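PDB 1UF3: TT1561 protein from Thermus thermophilus, which is of unknown function but binds calcium ions and, as a member of the calcineurin-like metallophosphoesterase superfamily, probably acts as a phosphoesterase. Local coordinates for residues I8-N13 / S213-R218; A35-G40 / L183-G188; P107-G112 / Y149-L154; G115-E120 / F155-Y160. All blocks are in the same frame, centred on the assembly; numbering follows the deposited sequence.

Contact 1 of 4, residues I8-N13 / S213-R218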
loop_
_atom_site.group_PDB
_atom_site.type_symbol
_atom_site.label_atom_id
_atom_site.label_comp_id
_atom_site.label_asym_id
_atom_site.label_seq_id
_atom_site.Cartn_x
_atom_site.Cartn_y
_atom_site.Cartn_z
ATOM N N ILE A 8 -7.964 -11.832 -13.601
ATOM C CA ILE A 8 -9.029 -11.141 -14.300
ATOM C C ILE A 8 -10.386 -11.714 -13.931
ATOM O O ILE A 8 -10.606 -12.936 -14.049
ATOM C CB ILE A 8 -8.858 -11.269 -15.795
ATOM C CG1 ILE A 8 -7.528 -10.658 -16.243
ATOM C CG2 ILE A 8 -10.001 -10.619 -16.507
ATOM C CD1 ILE A 8 -7.200 -11.079 -17.655
ATOM N N LEU A 9 -11.283 -10.839 -13.468
ATOM C CA LEU A 9 -12.656 -11.222 -13.129
ATOM C C LEU A 9 -13.408 -11.118 -14.466
ATOM O O LEU A 9 -13.401 -10.063 -15.129
ATOM C CB LEU A 9 -13.228 -10.247 -12.092
ATOM C CG LEU A 9 -14.626 -10.520 -11.546
ATOM C CD1 LEU A 9 -14.660 -11.893 -10.901
ATOM C CD2 LEU A 9 -14.990 -9.425 -10.523
ATOM N N ALA A 10 -14.028 -12.217 -14.882
ATOM C CA ALA A 10 -14.710 -12.260 -16.172
ATOM C C ALA A 10 -16.098 -12.918 -16.183
ATOM O O ALA A 10 -16.413 -13.743 -15.338
ATOM C CB ALA A 10 -13.811 -12.964 -17.179
ATOM N N THR A 11 -16.899 -12.540 -17.170
ATOM C CA THR A 11 -18.251 -13.060 -17.330
ATOM C C THR A 11 -18.766 -12.554 -18.662
ATOM O O THR A 11 -18.133 -11.689 -19.308
ATOM C CB THR A 11 -19.194 -12.563 -16.211
ATOM O OG1 THR A 11 -20.424 -13.288 -16.276
ATOM C CG2 THR A 11 -19.512 -11.075 -16.391
ATOM N N SER A 12 -19.917 -13.082 -19.076
ATOM C CA SER A 12 -20.522 -12.686 -20.345
ATOM C C SER A 12 -22.046 -12.607 -20.279
ATOM O O SER A 12 -22.667 -12.990 -19.301
ATOM C CB SER A 12 -20.160 -13.694 -21.432
ATOM O OG SER A 12 -20.754 -14.952 -21.114
ATOM N N ASN A 13 -22.625 -12.085 -21.343
ATOM C CA ASN A 13 -24.067 -12.001 -21.493
ATOM C C ASN A 13 -24.912 -11.695 -20.260
ATOM O O ASN A 13 -25.811 -12.454 -19.936
ATOM C CB ASN A 13 -24.546 -13.319 -22.115
ATOM C CG ASN A 13 -25.921 -13.207 -22.721
ATOM O OD1 ASN A 13 -26.121 -12.483 -23.702
ATOM N ND2 ASN A 13 -26.885 -13.923 -22.140
ATOM N N SER A 213 -16.034 -16.227 -13.636
ATOM C CA SER A 213 -14.753 -16.863 -13.391
ATOM C C SER A 213 -13.699 -15.806 -13.004
ATOM O O SER A 213 -13.804 -14.626 -13.356
ATOM C CB SER A 213 -14.260 -17.572 -14.665
ATOM O OG SER A 213 -15.141 -18.591 -15.139
ATOM N N LEU A 214 -12.691 -16.244 -12.267
ATOM C CA LEU A 214 -11.560 -15.397 -11.913
ATOM C C LEU A 214 -10.404 -16.150 -12.579
ATOM O O LEU A 214 -10.047 -17.253 -12.141
ATOM C CB LEU A 214 -11.340 -15.335 -10.403
ATOM C CG LEU A 214 -10.121 -14.462 -10.022
ATOM C CD1 LEU A 214 -10.431 -12.963 -10.281
ATOM C CD2 LEU A 214 -9.777 -14.676 -8.561
ATOM N N LEU A 215 -9.874 -15.598 -13.663
ATOM C CA LEU A 215 -8.778 -16.232 -14.371
ATOM C C LEU A 215 -7.416 -15.872 -13.788
ATOM O O LEU A 215 -7.159 -14.711 -13.434
ATOM C CB LEU A 215 -8.749 -15.841 -15.846
ATOM C CG LEU A 215 -9.915 -15.340 -16.692
ATOM C CD1 LEU A 215 -9.604 -15.719 -18.112
ATOM C CD2 LEU A 215 -11.259 -15.878 -16.245
ATOM N N ASP A 216 -6.548 -16.874 -13.695
ATOM C CA ASP A 216 -5.182 -16.682 -13.227
ATOM C C ASP A 216 -4.360 -16.750 -14.513
ATOM O O ASP A 216 -4.050 -17.847 -15.013
ATOM C CB ASP A 216 -4.762 -17.811 -12.267
ATOM C CG ASP A 216 -3.301 -17.693 -11.835
ATOM O OD1 ASP A 216 -2.525 -17.091 -12.584
ATOM O OD2 ASP A 216 -2.933 -18.192 -10.761
ATOM N N LEU A 217 -4.027 -15.588 -15.064
ATOM C CA LEU A 217 -3.275 -15.507 -16.310
ATOM C C LEU A 217 -1.985 -16.286 -16.378
ATOM O O LEU A 217 -1.713 -16.940 -17.378
ATOM C CB LEU A 217 -2.949 -14.054 -16.654
ATOM C CG LEU A 217 -3.961 -13.262 -17.462
ATOM C CD1 LEU A 217 -3.544 -11.799 -17.478
ATOM C CD2 LEU A 217 -4.035 -13.820 -18.883
ATOM N N ARG A 218 -1.179 -16.199 -15.331
ATOM C CA ARG A 218 0.096 -16.891 -15.330
ATOM C C ARG A 218 -0.065 -18.402 -15.325
ATOM O O ARG A 218 0.716 -19.103 -15.952
ATOM C CB ARG A 218 0.935 -16.445 -14.129
ATOM C CG ARG A 218 1.231 -14.951 -14.136
ATOM C CD ARG A 218 2.176 -14.566 -12.996
ATOM N NE ARG A 218 3.554 -14.865 -13.342
ATOM C CZ ARG A 218 4.546 -14.968 -12.468
ATOM N NH1 ARG A 218 4.320 -14.799 -11.176
ATOM N NH2 ARG A 218 5.772 -15.242 -12.898
#
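L9 and L214 face each other as the non-hydrogen-bonded pair at the middle of an antiparallel ladder, in which strand 211-216 lies along strand 7-12 within one of the two sheets of the metallophosphoesterase fold. Four backbone hydrogen bonds hold the ladder, two at each hydrogen-bonded pair. I8 N donates to L215 O at 3.0 Å. In return L215 N donates to I8 O at 2.8 Å, and A10 and S213 make the same exchange. Between the two hydrogen-bonded pairs, the alpha hydrogens of L9 and L214 lean on carbonyls, as L214 CA lies 3.4 Å from I8 O.

The apolar contacts fall on both faces. On one, L9 CB and L214 CD1 are 4.3 Å apart, and the same L214 methyl also settles against the carbonyl of I8. On the other, the methyl of A10 meets L215 CD2, and L183 and L185 of the second sheet close over L215. The hydroxyl of S213 turns from its partner strand to the carbonyl O of P204. Past the end of the ladder L217 still reaches back to I8: with CG1 beside the backbone N (chi1 -60°), I8 extends its chain so that CD1 lies 3.7 Å from L217 CD1.

Contact 2 of 4, residues A35-G40 / L183-G188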
loop_
_atom_site.group_PDB
_atom_site.type_symbol
_atom_site.label_atom_id
_atom_site.label_comp_id
_atom_site.label_asym_id
_atom_site.label_seq_id
_atom_site.Cartn_x
_atom_site.Cartn_y
_atom_site.Cartn_z
ATOM N N ALA A 35 -8.202 -6.823 -12.939
ATOM C CA ALA A 35 -8.953 -6.287 -14.045
ATOM C C ALA A 35 -10.293 -7.025 -14.209
ATOM O O ALA A 35 -10.531 -8.046 -13.557
ATOM C CB ALA A 35 -8.147 -6.387 -15.288
ATOM N N ILE A 36 -11.155 -6.489 -15.069
ATOM C CA ILE A 36 -12.451 -7.083 -15.338
ATOM C C ILE A 36 -12.605 -7.121 -16.847
ATOM O O ILE A 36 -12.234 -6.170 -17.545
ATOM C CB ILE A 36 -13.611 -6.220 -14.782
ATOM C CG1 ILE A 36 -13.664 -6.308 -13.260
ATOM C CG2 ILE A 36 -14.917 -6.625 -15.446
ATOM C CD1 ILE A 36 -14.647 -5.339 -12.589
ATOM N N ALA A 37 -13.117 -8.234 -17.359
ATOM C CA ALA A 37 -13.360 -8.358 -18.784
ATOM C C ALA A 37 -14.811 -8.800 -18.899
ATOM O O ALA A 37 -15.230 -9.755 -18.242
ATOM C CB ALA A 37 -12.430 -9.380 -19.406
ATOM N N LEU A 38 -15.591 -8.101 -19.712
ATOM C CA LEU A 38 -17.001 -8.452 -19.829
ATOM C C LEU A 38 -17.481 -8.489 -21.279
ATOM O O LEU A 38 -17.313 -7.532 -22.048
ATOM C CB LEU A 38 -17.825 -7.482 -18.974
ATOM C CG LEU A 38 -19.319 -7.758 -18.783
ATOM C CD1 LEU A 38 -19.900 -6.964 -17.579
ATOM C CD2 LEU A 38 -19.995 -7.413 -20.075
ATOM N N ILE A 39 -18.058 -9.634 -21.639
ATOM C CA ILE A 39 -18.558 -9.902 -22.979
ATOM C C ILE A 39 -20.076 -9.736 -23.016
ATOM O O ILE A 39 -20.752 -10.183 -22.100
ATOM C CB ILE A 39 -18.226 -11.364 -23.404
ATOM C CG1 ILE A 39 -16.726 -11.660 -23.233
ATOM C CG2 ILE A 39 -18.593 -11.566 -24.855
ATOM C CD1 ILE A 39 -15.833 -10.907 -24.218
ATOM N N GLY A 40 -20.610 -9.113 -24.070
ATOM C CA GLY A 40 -22.057 -8.925 -24.163
ATOM C C GLY A 40 -22.807 -10.253 -24.294
ATOM O O GLY A 40 -22.189 -11.311 -24.233
ATOM N N LEU A 183 -4.694 -14.952 -24.401
ATOM C CA LEU A 183 -5.992 -15.287 -23.822
ATOM C C LEU A 183 -7.090 -14.824 -24.769
ATOM O O LEU A 183 -6.964 -13.799 -25.440
ATOM C CB LEU A 183 -6.179 -14.630 -22.448
ATOM C CG LEU A 183 -7.621 -14.454 -21.933
ATOM C CD1 LEU A 183 -8.249 -15.831 -21.589
ATOM C CD2 LEU A 183 -7.624 -13.550 -20.716
ATOM N N VAL A 184 -8.147 -15.621 -24.858
ATOM C CA VAL A 184 -9.295 -15.301 -25.692
ATOM C C VAL A 184 -10.499 -15.550 -24.789
ATOM O O VAL A 184 -10.664 -16.653 -24.235
ATOM C CB VAL A 184 -9.406 -16.234 -26.929
ATOM C CG1 VAL A 184 -10.648 -15.851 -27.781
ATOM C CG2 VAL A 184 -8.158 -16.128 -27.778
ATOM N N LEU A 185 -11.311 -14.523 -24.591
ATOM C CA LEU A 185 -12.511 -14.673 -23.771
ATOM C C LEU A 185 -13.733 -14.667 -24.708
ATOM O O LEU A 185 -13.831 -13.823 -25.607
ATOM C CB LEU A 185 -12.620 -13.517 -22.762
ATOM C CG LEU A 185 -11.827 -13.659 -21.453
ATOM C CD1 LEU A 185 -11.814 -12.335 -20.696
ATOM C CD2 LEU A 185 -12.472 -14.734 -20.583
ATOM N N VAL A 186 -14.653 -15.609 -24.528
ATOM C CA VAL A 186 -15.846 -15.631 -25.393
ATOM C C VAL A 186 -17.117 -15.803 -24.566
ATOM O O VAL A 186 -17.087 -16.252 -23.426
ATOM C CB VAL A 186 -15.777 -16.777 -26.471
ATOM C CG1 VAL A 186 -14.624 -16.537 -27.431
ATOM C CG2 VAL A 186 -15.646 -18.141 -25.783
ATOM N N ALA A 187 -18.242 -15.419 -25.141
ATOM C CA ALA A 187 -19.519 -15.555 -24.451
ATOM C C ALA A 187 -19.945 -17.024 -24.372
ATOM O O ALA A 187 -19.647 -17.816 -25.256
ATOM C CB ALA A 187 -20.599 -14.749 -25.193
ATOM N N GLY A 188 -20.644 -17.384 -23.310
ATOM C CA GLY A 188 -21.115 -18.751 -23.207
ATOM C C GLY A 188 -21.554 -19.126 -21.812
ATOM O O GLY A 188 -21.142 -18.498 -20.835
#
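A37 and I39 point from strand 35-39 toward L185 of strand 183-186, and the meeting is one of side chains: a worked example of the packing of the two central sheets in the alpha-beta-beta-alpha fold of metallophosphoesterases. No hydrogen bond links the segments. Their axes approach to 7.7 Å and run at 45° to each other, and the chains draw together toward their C-terminal ends, where the CA atoms of I39 and A187 are 5.9 Å apart.

The apolar contacts follow that convergence. At the close end I39 CG2 meets A187 CB at 3.8 Å. Farther back, where the chains stand wider apart, L185 spans the gap: it carries CG beside its backbone N (chi1 -84°), and its CD1 presses on the methyl of A37. The distance between A37 CB and L185 CD1, 3.3 Å, is tighter than ordinary van der Waals contact.

Two methyls rest instead on backbone carbonyls. The other branch of I39 places CD1 3.8 Å from L185 O, and A187 CB lies 3.9 Å from G40 O.

Around this centre, strand 7-12 flanks strand 35-39 and adds I8 beside A37 and S12 beside both I39 and A187. In the opposing sheet, strand 183-186 runs between strands 151-155 and 199-203; L154 of the former touches I39, and V202 of the latter touches L185.

Contact 3 of 4, residues P107-G112 / Y149-L154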
loop_
_atom_site.group_PDB
_atom_site.type_symbol
_atom_site.label_atom_id
_atom_site.label_comp_id
_atom_site.label_asym_id
_atom_site.label_seq_id
_atom_site.Cartn_x
_atom_site.Cartn_y
_atom_site.Cartn_z
ATOM N N PRO A 107 3.162 -6.076 -20.014
ATOM C CA PRO A 107 1.983 -5.474 -20.648
ATOM C C PRO A 107 1.102 -6.461 -21.420
ATOM O O PRO A 107 1.541 -7.564 -21.763
ATOM C CB PRO A 107 2.588 -4.433 -21.582
ATOM C CG PRO A 107 3.872 -5.098 -22.023
ATOM C CD PRO A 107 4.391 -5.778 -20.772
ATOM N N TYR A 108 -0.144 -6.057 -21.667
ATOM C CA TYR A 108 -1.074 -6.857 -22.461
ATOM C C TYR A 108 -1.777 -5.926 -23.427
ATOM O O TYR A 108 -2.189 -4.844 -23.053
ATOM C CB TYR A 108 -2.110 -7.567 -21.588
ATOM C CG TYR A 108 -1.500 -8.568 -20.644
ATOM C CD1 TYR A 108 -1.279 -8.246 -19.316
ATOM C CD2 TYR A 108 -1.120 -9.842 -21.088
ATOM C CE1 TYR A 108 -0.689 -9.156 -18.441
ATOM C CE2 TYR A 108 -0.545 -10.756 -20.215
ATOM C CZ TYR A 108 -0.333 -10.404 -18.897
ATOM O OH TYR A 108 0.233 -11.295 -18.008
ATOM N N LEU A 109 -1.875 -6.347 -24.679
ATOM C CA LEU A 109 -2.555 -5.590 -25.711
ATOM C C LEU A 109 -3.973 -6.211 -25.754
ATOM O O LEU A 109 -4.146 -7.367 -26.186
ATOM C CB LEU A 109 -1.817 -5.771 -27.044
ATOM C CG LEU A 109 -2.411 -5.125 -28.306
ATOM C CD1 LEU A 109 -2.667 -3.650 -28.040
ATOM C CD2 LEU A 109 -1.463 -5.297 -29.489
ATOM N N VAL A 110 -4.962 -5.461 -25.259
ATOM C CA VAL A 110 -6.355 -5.916 -25.207
ATOM C C VAL A 110 -7.162 -5.390 -26.388
ATOM O O VAL A 110 -7.171 -4.198 -26.682
ATOM C CB VAL A 110 -7.015 -5.484 -23.892
ATOM C CG1 VAL A 110 -8.452 -6.086 -23.771
ATOM C CG2 VAL A 110 -6.157 -5.925 -22.722
ATOM N N ALA A 111 -7.824 -6.297 -27.097
ATOM C CA ALA A 111 -8.608 -5.909 -28.255
ATOM C C ALA A 111 -9.802 -6.839 -28.422
ATOM O O ALA A 111 -9.845 -7.936 -27.846
ATOM C CB ALA A 111 -7.759 -5.965 -29.503
ATOM N N GLY A 112 -10.759 -6.414 -29.232
ATOM C CA GLY A 112 -11.911 -7.270 -29.448
ATOM C C GLY A 112 -12.757 -6.958 -30.660
ATOM O O GLY A 112 -12.554 -5.962 -31.374
ATOM N N TYR A 149 3.722 -7.635 -28.183
ATOM C CA TYR A 149 2.864 -7.580 -27.012
ATOM C C TYR A 149 2.006 -8.830 -26.883
ATOM O O TYR A 149 1.444 -9.291 -27.856
ATOM C CB TYR A 149 1.911 -6.373 -27.078
ATOM C CG TYR A 149 2.551 -4.994 -27.006
ATOM C CD1 TYR A 149 2.811 -4.259 -28.156
ATOM C CD2 TYR A 149 2.864 -4.427 -25.785
ATOM C CE1 TYR A 149 3.362 -2.992 -28.088
ATOM C CE2 TYR A 149 3.416 -3.163 -25.704
ATOM C CZ TYR A 149 3.660 -2.450 -26.851
ATOM O OH TYR A 149 4.181 -1.177 -26.745
ATOM N N PRO A 150 1.941 -9.422 -25.687
ATOM C CA PRO A 150 1.086 -10.599 -25.541
ATOM C C PRO A 150 -0.335 -10.018 -25.761
ATOM O O PRO A 150 -0.645 -8.943 -25.226
ATOM C CB PRO A 150 1.287 -10.994 -24.084
ATOM C CG PRO A 150 2.703 -10.489 -23.774
ATOM C CD PRO A 150 2.764 -9.183 -24.480
ATOM N N LYS A 151 -1.186 -10.701 -26.530
ATOM C CA LYS A 151 -2.552 -10.210 -26.803
ATOM C C LYS A 151 -3.690 -10.895 -26.036
ATOM O O LYS A 151 -3.624 -12.095 -25.731
ATOM C CB LYS A 151 -2.857 -10.308 -28.298
ATOM C CG LYS A 151 -1.933 -9.484 -29.184
ATOM C CD LYS A 151 -2.125 -9.832 -30.655
ATOM C CE LYS A 151 -1.027 -9.254 -31.527
ATOM N NZ LYS A 151 -1.054 -9.760 -32.938
ATOM N N ILE A 152 -4.719 -10.108 -25.699
ATOM C CA ILE A 152 -5.919 -10.604 -25.010
ATOM C C ILE A 152 -7.084 -10.167 -25.904
ATOM O O ILE A 152 -7.277 -8.968 -26.144
ATOM C CB ILE A 152 -6.095 -9.983 -23.605
ATOM C CG1 ILE A 152 -4.954 -10.438 -22.681
ATOM C CG2 ILE A 152 -7.465 -10.398 -23.015
ATOM C CD1 ILE A 152 -5.089 -10.021 -21.220
ATOM N N PHE A 153 -7.820 -11.144 -26.436
ATOM C CA PHE A 153 -8.939 -10.881 -27.331
ATOM C C PHE A 153 -10.275 -11.109 -26.651
ATOM O O PHE A 153 -10.419 -12.018 -25.849
ATOM C CB PHE A 153 -8.895 -11.803 -28.570
ATOM C CG PHE A 153 -7.838 -11.452 -29.598
ATOM C CD1 PHE A 153 -7.011 -10.333 -29.453
ATOM C CD2 PHE A 153 -7.694 -12.234 -30.725
ATOM C CE1 PHE A 153 -6.073 -10.016 -30.420
ATOM C CE2 PHE A 153 -6.750 -11.920 -31.706
ATOM C CZ PHE A 153 -5.943 -10.815 -31.553
ATOM N N LEU A 154 -11.255 -10.283 -26.994
ATOM C CA LEU A 154 -12.611 -10.429 -26.456
ATOM C C LEU A 154 -13.551 -10.595 -27.642
ATOM O O LEU A 154 -13.595 -9.758 -28.527
ATOM C CB LEU A 154 -13.035 -9.200 -25.638
ATOM C CG LEU A 154 -12.750 -9.264 -24.138
ATOM C CD1 LEU A 154 -11.243 -9.117 -23.905
ATOM C CD2 LEU A 154 -13.528 -8.165 -23.410
#
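L109 and A111 each bond through both N and O to segment 149-154, forming a parallel ladder of the second sheet of the metallophosphoesterase fold, its strand axes 4.5 Å apart and 22° from parallel. L109 N donates to P150 O and L109 O accepts from I152 N at 2.8 Å; A111 N then donates to I152 O, and A111 O receives L154 N in a less straight bond, with an angle of 140° at the hydrogen. Alpha hydrogens fill in between, with F153 CA 3.1 Å from A111 O.

On the face of V110 and I152, these two side chains lie side by side and point the same way. I152 has CG1 beside its backbone N (chi1 -66°), and the extended chain carries CD1 to Y108, 3.9 Å from Y108 CB. The Y108 ring is also touched by P150 CB, while V110 CG1 meets L154 CD1 farther along. Shortening I152 to an alanine would remove the branch that ends in CD1 and would probably open a gap against Y108, leaving its ring freer to turn.

The face of L109 and K151 is led by Y149, whose CB rests 3.8 Å from L109 CB; P107 CG meets its ring at the edge, 4.0 Å from Y149 CD2. K151 runs extended away from the ladder, where its NZ hydrogen-bonds H179 ND1 and the side chain makes a cation-pi contact with W144.

In the sheet, strand 101-104 borders strand 108-118, and strand 183-186 borders strand 151-155; A67 and V69 of strand 66-69, in the other sheet, touch V110 and L154.

Contact 4 of 4, residues G115-E120 / F155-Y160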
loop_
_atom_site.group_PDB
_atom_site.type_symbol
_atom_site.label_atom_id
_atom_site.label_comp_id
_atom_site.label_asym_id
_atom_site.label_seq_id
_atom_site.Cartn_x
_atom_site.Cartn_y
_atom_site.Cartn_z
ATOM N N GLY A 115 -20.422 -8.452 -31.114
ATOM C CA GLY A 115 -21.482 -8.742 -32.065
ATOM C C GLY A 115 -21.337 -10.169 -32.560
ATOM O O GLY A 115 -20.492 -10.923 -32.078
ATOM N N GLU A 116 -22.150 -10.555 -33.529
ATOM C CA GLU A 116 -22.045 -11.900 -34.078
ATOM C C GLU A 116 -21.059 -11.895 -35.220
ATOM O O GLU A 116 -21.244 -11.155 -36.170
ATOM C CB GLU A 116 -23.391 -12.360 -34.638
ATOM C CG GLU A 116 -23.348 -13.754 -35.258
ATOM C CD GLU A 116 -24.592 -14.056 -36.089
ATOM O OE1 GLU A 116 -25.649 -13.445 -35.831
ATOM O OE2 GLU A 116 -24.501 -14.908 -37.000
ATOM N N ILE A 117 -19.997 -12.687 -35.147
ATOM C CA ILE A 117 -19.108 -12.726 -36.293
ATOM C C ILE A 117 -19.628 -13.880 -37.167
ATOM O O ILE A 117 -19.420 -15.050 -36.851
ATOM C CB ILE A 117 -17.630 -12.999 -35.921
ATOM C CG1 ILE A 117 -17.054 -11.845 -35.085
ATOM C CG2 ILE A 117 -16.808 -13.102 -37.206
ATOM C CD1 ILE A 117 -15.693 -12.165 -34.399
ATOM N N ALA A 118 -20.322 -13.534 -38.249
ATOM C CA ALA A 118 -20.883 -14.512 -39.179
ATOM C C ALA A 118 -19.836 -14.872 -40.222
ATOM O O ALA A 118 -18.931 -14.072 -40.501
ATOM C CB ALA A 118 -22.123 -13.929 -39.857
ATOM N N ASP A 119 -19.950 -16.064 -40.809
ATOM C CA ASP A 119 -18.971 -16.478 -41.806
ATOM C C ASP A 119 -18.980 -15.494 -42.963
ATOM O O ASP A 119 -17.925 -15.069 -43.447
ATOM C CB ASP A 119 -19.265 -17.896 -42.331
ATOM C CG ASP A 119 -19.352 -18.934 -41.212
ATOM O OD1 ASP A 119 -18.779 -18.694 -40.123
ATOM O OD2 ASP A 119 -19.992 -19.995 -41.420
ATOM N N GLU A 120 -20.183 -15.119 -43.383
ATOM C CA GLU A 120 -20.357 -14.207 -44.501
ATOM C C GLU A 120 -21.545 -13.295 -44.274
ATOM O O GLU A 120 -21.995 -13.107 -43.153
ATOM C CB GLU A 120 -20.597 -15.005 -45.788
ATOM C CG GLU A 120 -19.362 -15.321 -46.593
ATOM C CD GLU A 120 -19.681 -16.143 -47.843
ATOM O OE1 GLU A 120 -20.011 -17.350 -47.708
ATOM O OE2 GLU A 120 -19.606 -15.569 -48.958
ATOM N N PHE A 155 -14.281 -11.696 -27.689
ATOM C CA PHE A 155 -15.227 -11.915 -28.788
ATOM C C PHE A 155 -16.526 -12.412 -28.180
ATOM O O PHE A 155 -16.548 -12.985 -27.080
ATOM C CB PHE A 155 -14.808 -13.045 -29.738
ATOM C CG PHE A 155 -13.538 -12.824 -30.462
ATOM C CD1 PHE A 155 -12.497 -13.756 -30.334
ATOM C CD2 PHE A 155 -13.413 -11.787 -31.371
ATOM C CE1 PHE A 155 -11.368 -13.656 -31.112
ATOM C CE2 PHE A 155 -12.293 -11.674 -32.148
ATOM C CZ PHE A 155 -11.256 -12.620 -32.024
ATOM N N HIS A 156 -17.612 -12.214 -28.907
ATOM C CA HIS A 156 -18.846 -12.758 -28.408
ATOM C C HIS A 156 -18.931 -14.189 -28.982
ATOM O O HIS A 156 -19.206 -15.146 -28.264
ATOM C CB HIS A 156 -20.041 -11.952 -28.867
ATOM C CG HIS A 156 -21.335 -12.549 -28.420
ATOM N ND1 HIS A 156 -21.982 -13.536 -29.135
ATOM C CD2 HIS A 156 -22.029 -12.399 -27.267
ATOM C CE1 HIS A 156 -23.020 -13.967 -28.437
ATOM N NE2 HIS A 156 -23.068 -13.294 -27.299
ATOM N N THR A 157 -18.652 -14.297 -30.273
ATOM C CA THR A 157 -18.698 -15.527 -31.042
ATOM C C THR A 157 -17.621 -16.549 -30.667
ATOM O O THR A 157 -16.433 -16.240 -30.670
ATOM C CB THR A 157 -18.584 -15.168 -32.524
ATOM O OG1 THR A 157 -19.696 -14.336 -32.873
ATOM C CG2 THR A 157 -18.563 -16.416 -33.416
HETATM N N MSE A 158 -18.045 -17.765 -30.334
HETATM C CA MSE A 158 -17.120 -18.835 -29.957
HETATM C C MSE A 158 -16.394 -19.432 -31.147
HETATM O O MSE A 158 -16.962 -19.568 -32.230
HETATM C CB MSE A 158 -17.866 -19.975 -29.282
HETATM C CG MSE A 158 -18.296 -19.732 -27.884
HETATM SE SE MSE A 158 -18.553 -21.449 -27.019
HETATM C CE MSE A 158 -16.783 -22.163 -27.273
ATOM N N PRO A 159 -15.122 -19.810 -30.963
ATOM C CA PRO A 159 -14.378 -20.408 -32.075
ATOM C C PRO A 159 -14.711 -21.904 -32.161
ATOM O O PRO A 159 -15.143 -22.515 -31.187
ATOM C CB PRO A 159 -12.927 -20.182 -31.676
ATOM C CG PRO A 159 -12.991 -20.340 -30.186
ATOM C CD PRO A 159 -14.223 -19.537 -29.827
ATOM N N TYR A 160 -14.538 -22.479 -33.339
ATOM C CA TYR A 160 -14.786 -23.899 -33.509
ATOM C C TYR A 160 -13.681 -24.600 -32.739
ATOM O O TYR A 160 -12.504 -24.273 -32.922
ATOM C CB TYR A 160 -14.669 -24.277 -34.969
ATOM C CG TYR A 160 -14.523 -25.761 -35.153
ATOM C CD1 TYR A 160 -15.643 -26.592 -35.118
ATOM C CD2 TYR A 160 -13.268 -26.338 -35.361
ATOM C CE1 TYR A 160 -15.528 -27.969 -35.294
ATOM C CE2 TYR A 160 -13.133 -27.723 -35.537
ATOM C CZ TYR A 160 -14.274 -28.533 -35.505
ATOM O OH TYR A 160 -14.179 -29.897 -35.688
HETATM O O HOH W 1 -17.861 -11.466 -31.559
#
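T157 and I117 make the tight centre of a contact between the last part of strand 108-118 and the loop that follows strand 151-155, at the C-terminal ends of two parallel strands of the metallophosphoesterase fold. T157 OG1 takes the backbone N-H of I117 at 2.8 Å in a nearly straight bond, 173° at the hydrogen. The hydroxyl stands beside the threonine's own backbone N (chi1 -61°), which leaves CG2 close to the carbonyl of I117, 3.8 Å from I117 O. A valine in place of T157 would probably leave the amide of I117 without this acceptor and weaken the tie between loop and strand. I117 CD1 adds an apolar touch, 3.8 Å from F155 CD2, and V172 of helix 170-179 packs against both I117 and T157.

The other side is looser. E116, partly exposed, brings its side chain no nearer than CG, 4.4 Å from T157 OG1. Between G115 and H156 the closest direct approach is H156 CB, 3.4 Å from G115 O, and a water does the bridging there: it donates to G115 O at 2.7 Å and accepts from H156 N at 2.8 Å.

From the N terminus, strand 7-12 is met first, and its partner in contact 1 arrives only near the C terminus, so this pairing encloses nearly the whole chain and the other three contacts. Contact 2 begins at the neighbouring strand 35-39 and closes at 183-188, with contacts 3 and 4 inside its span. Those two cross: their segments follow one another as 107-112, 115-120, 149-154 and 155-160, each using strand 108-118 and then strand 151-155 or the loop after it. Contact 1 pairs strands within one sheet, contact 3 within the other, contact 2 joins the two, and contact 4 fastens the loop beyond the second sheet.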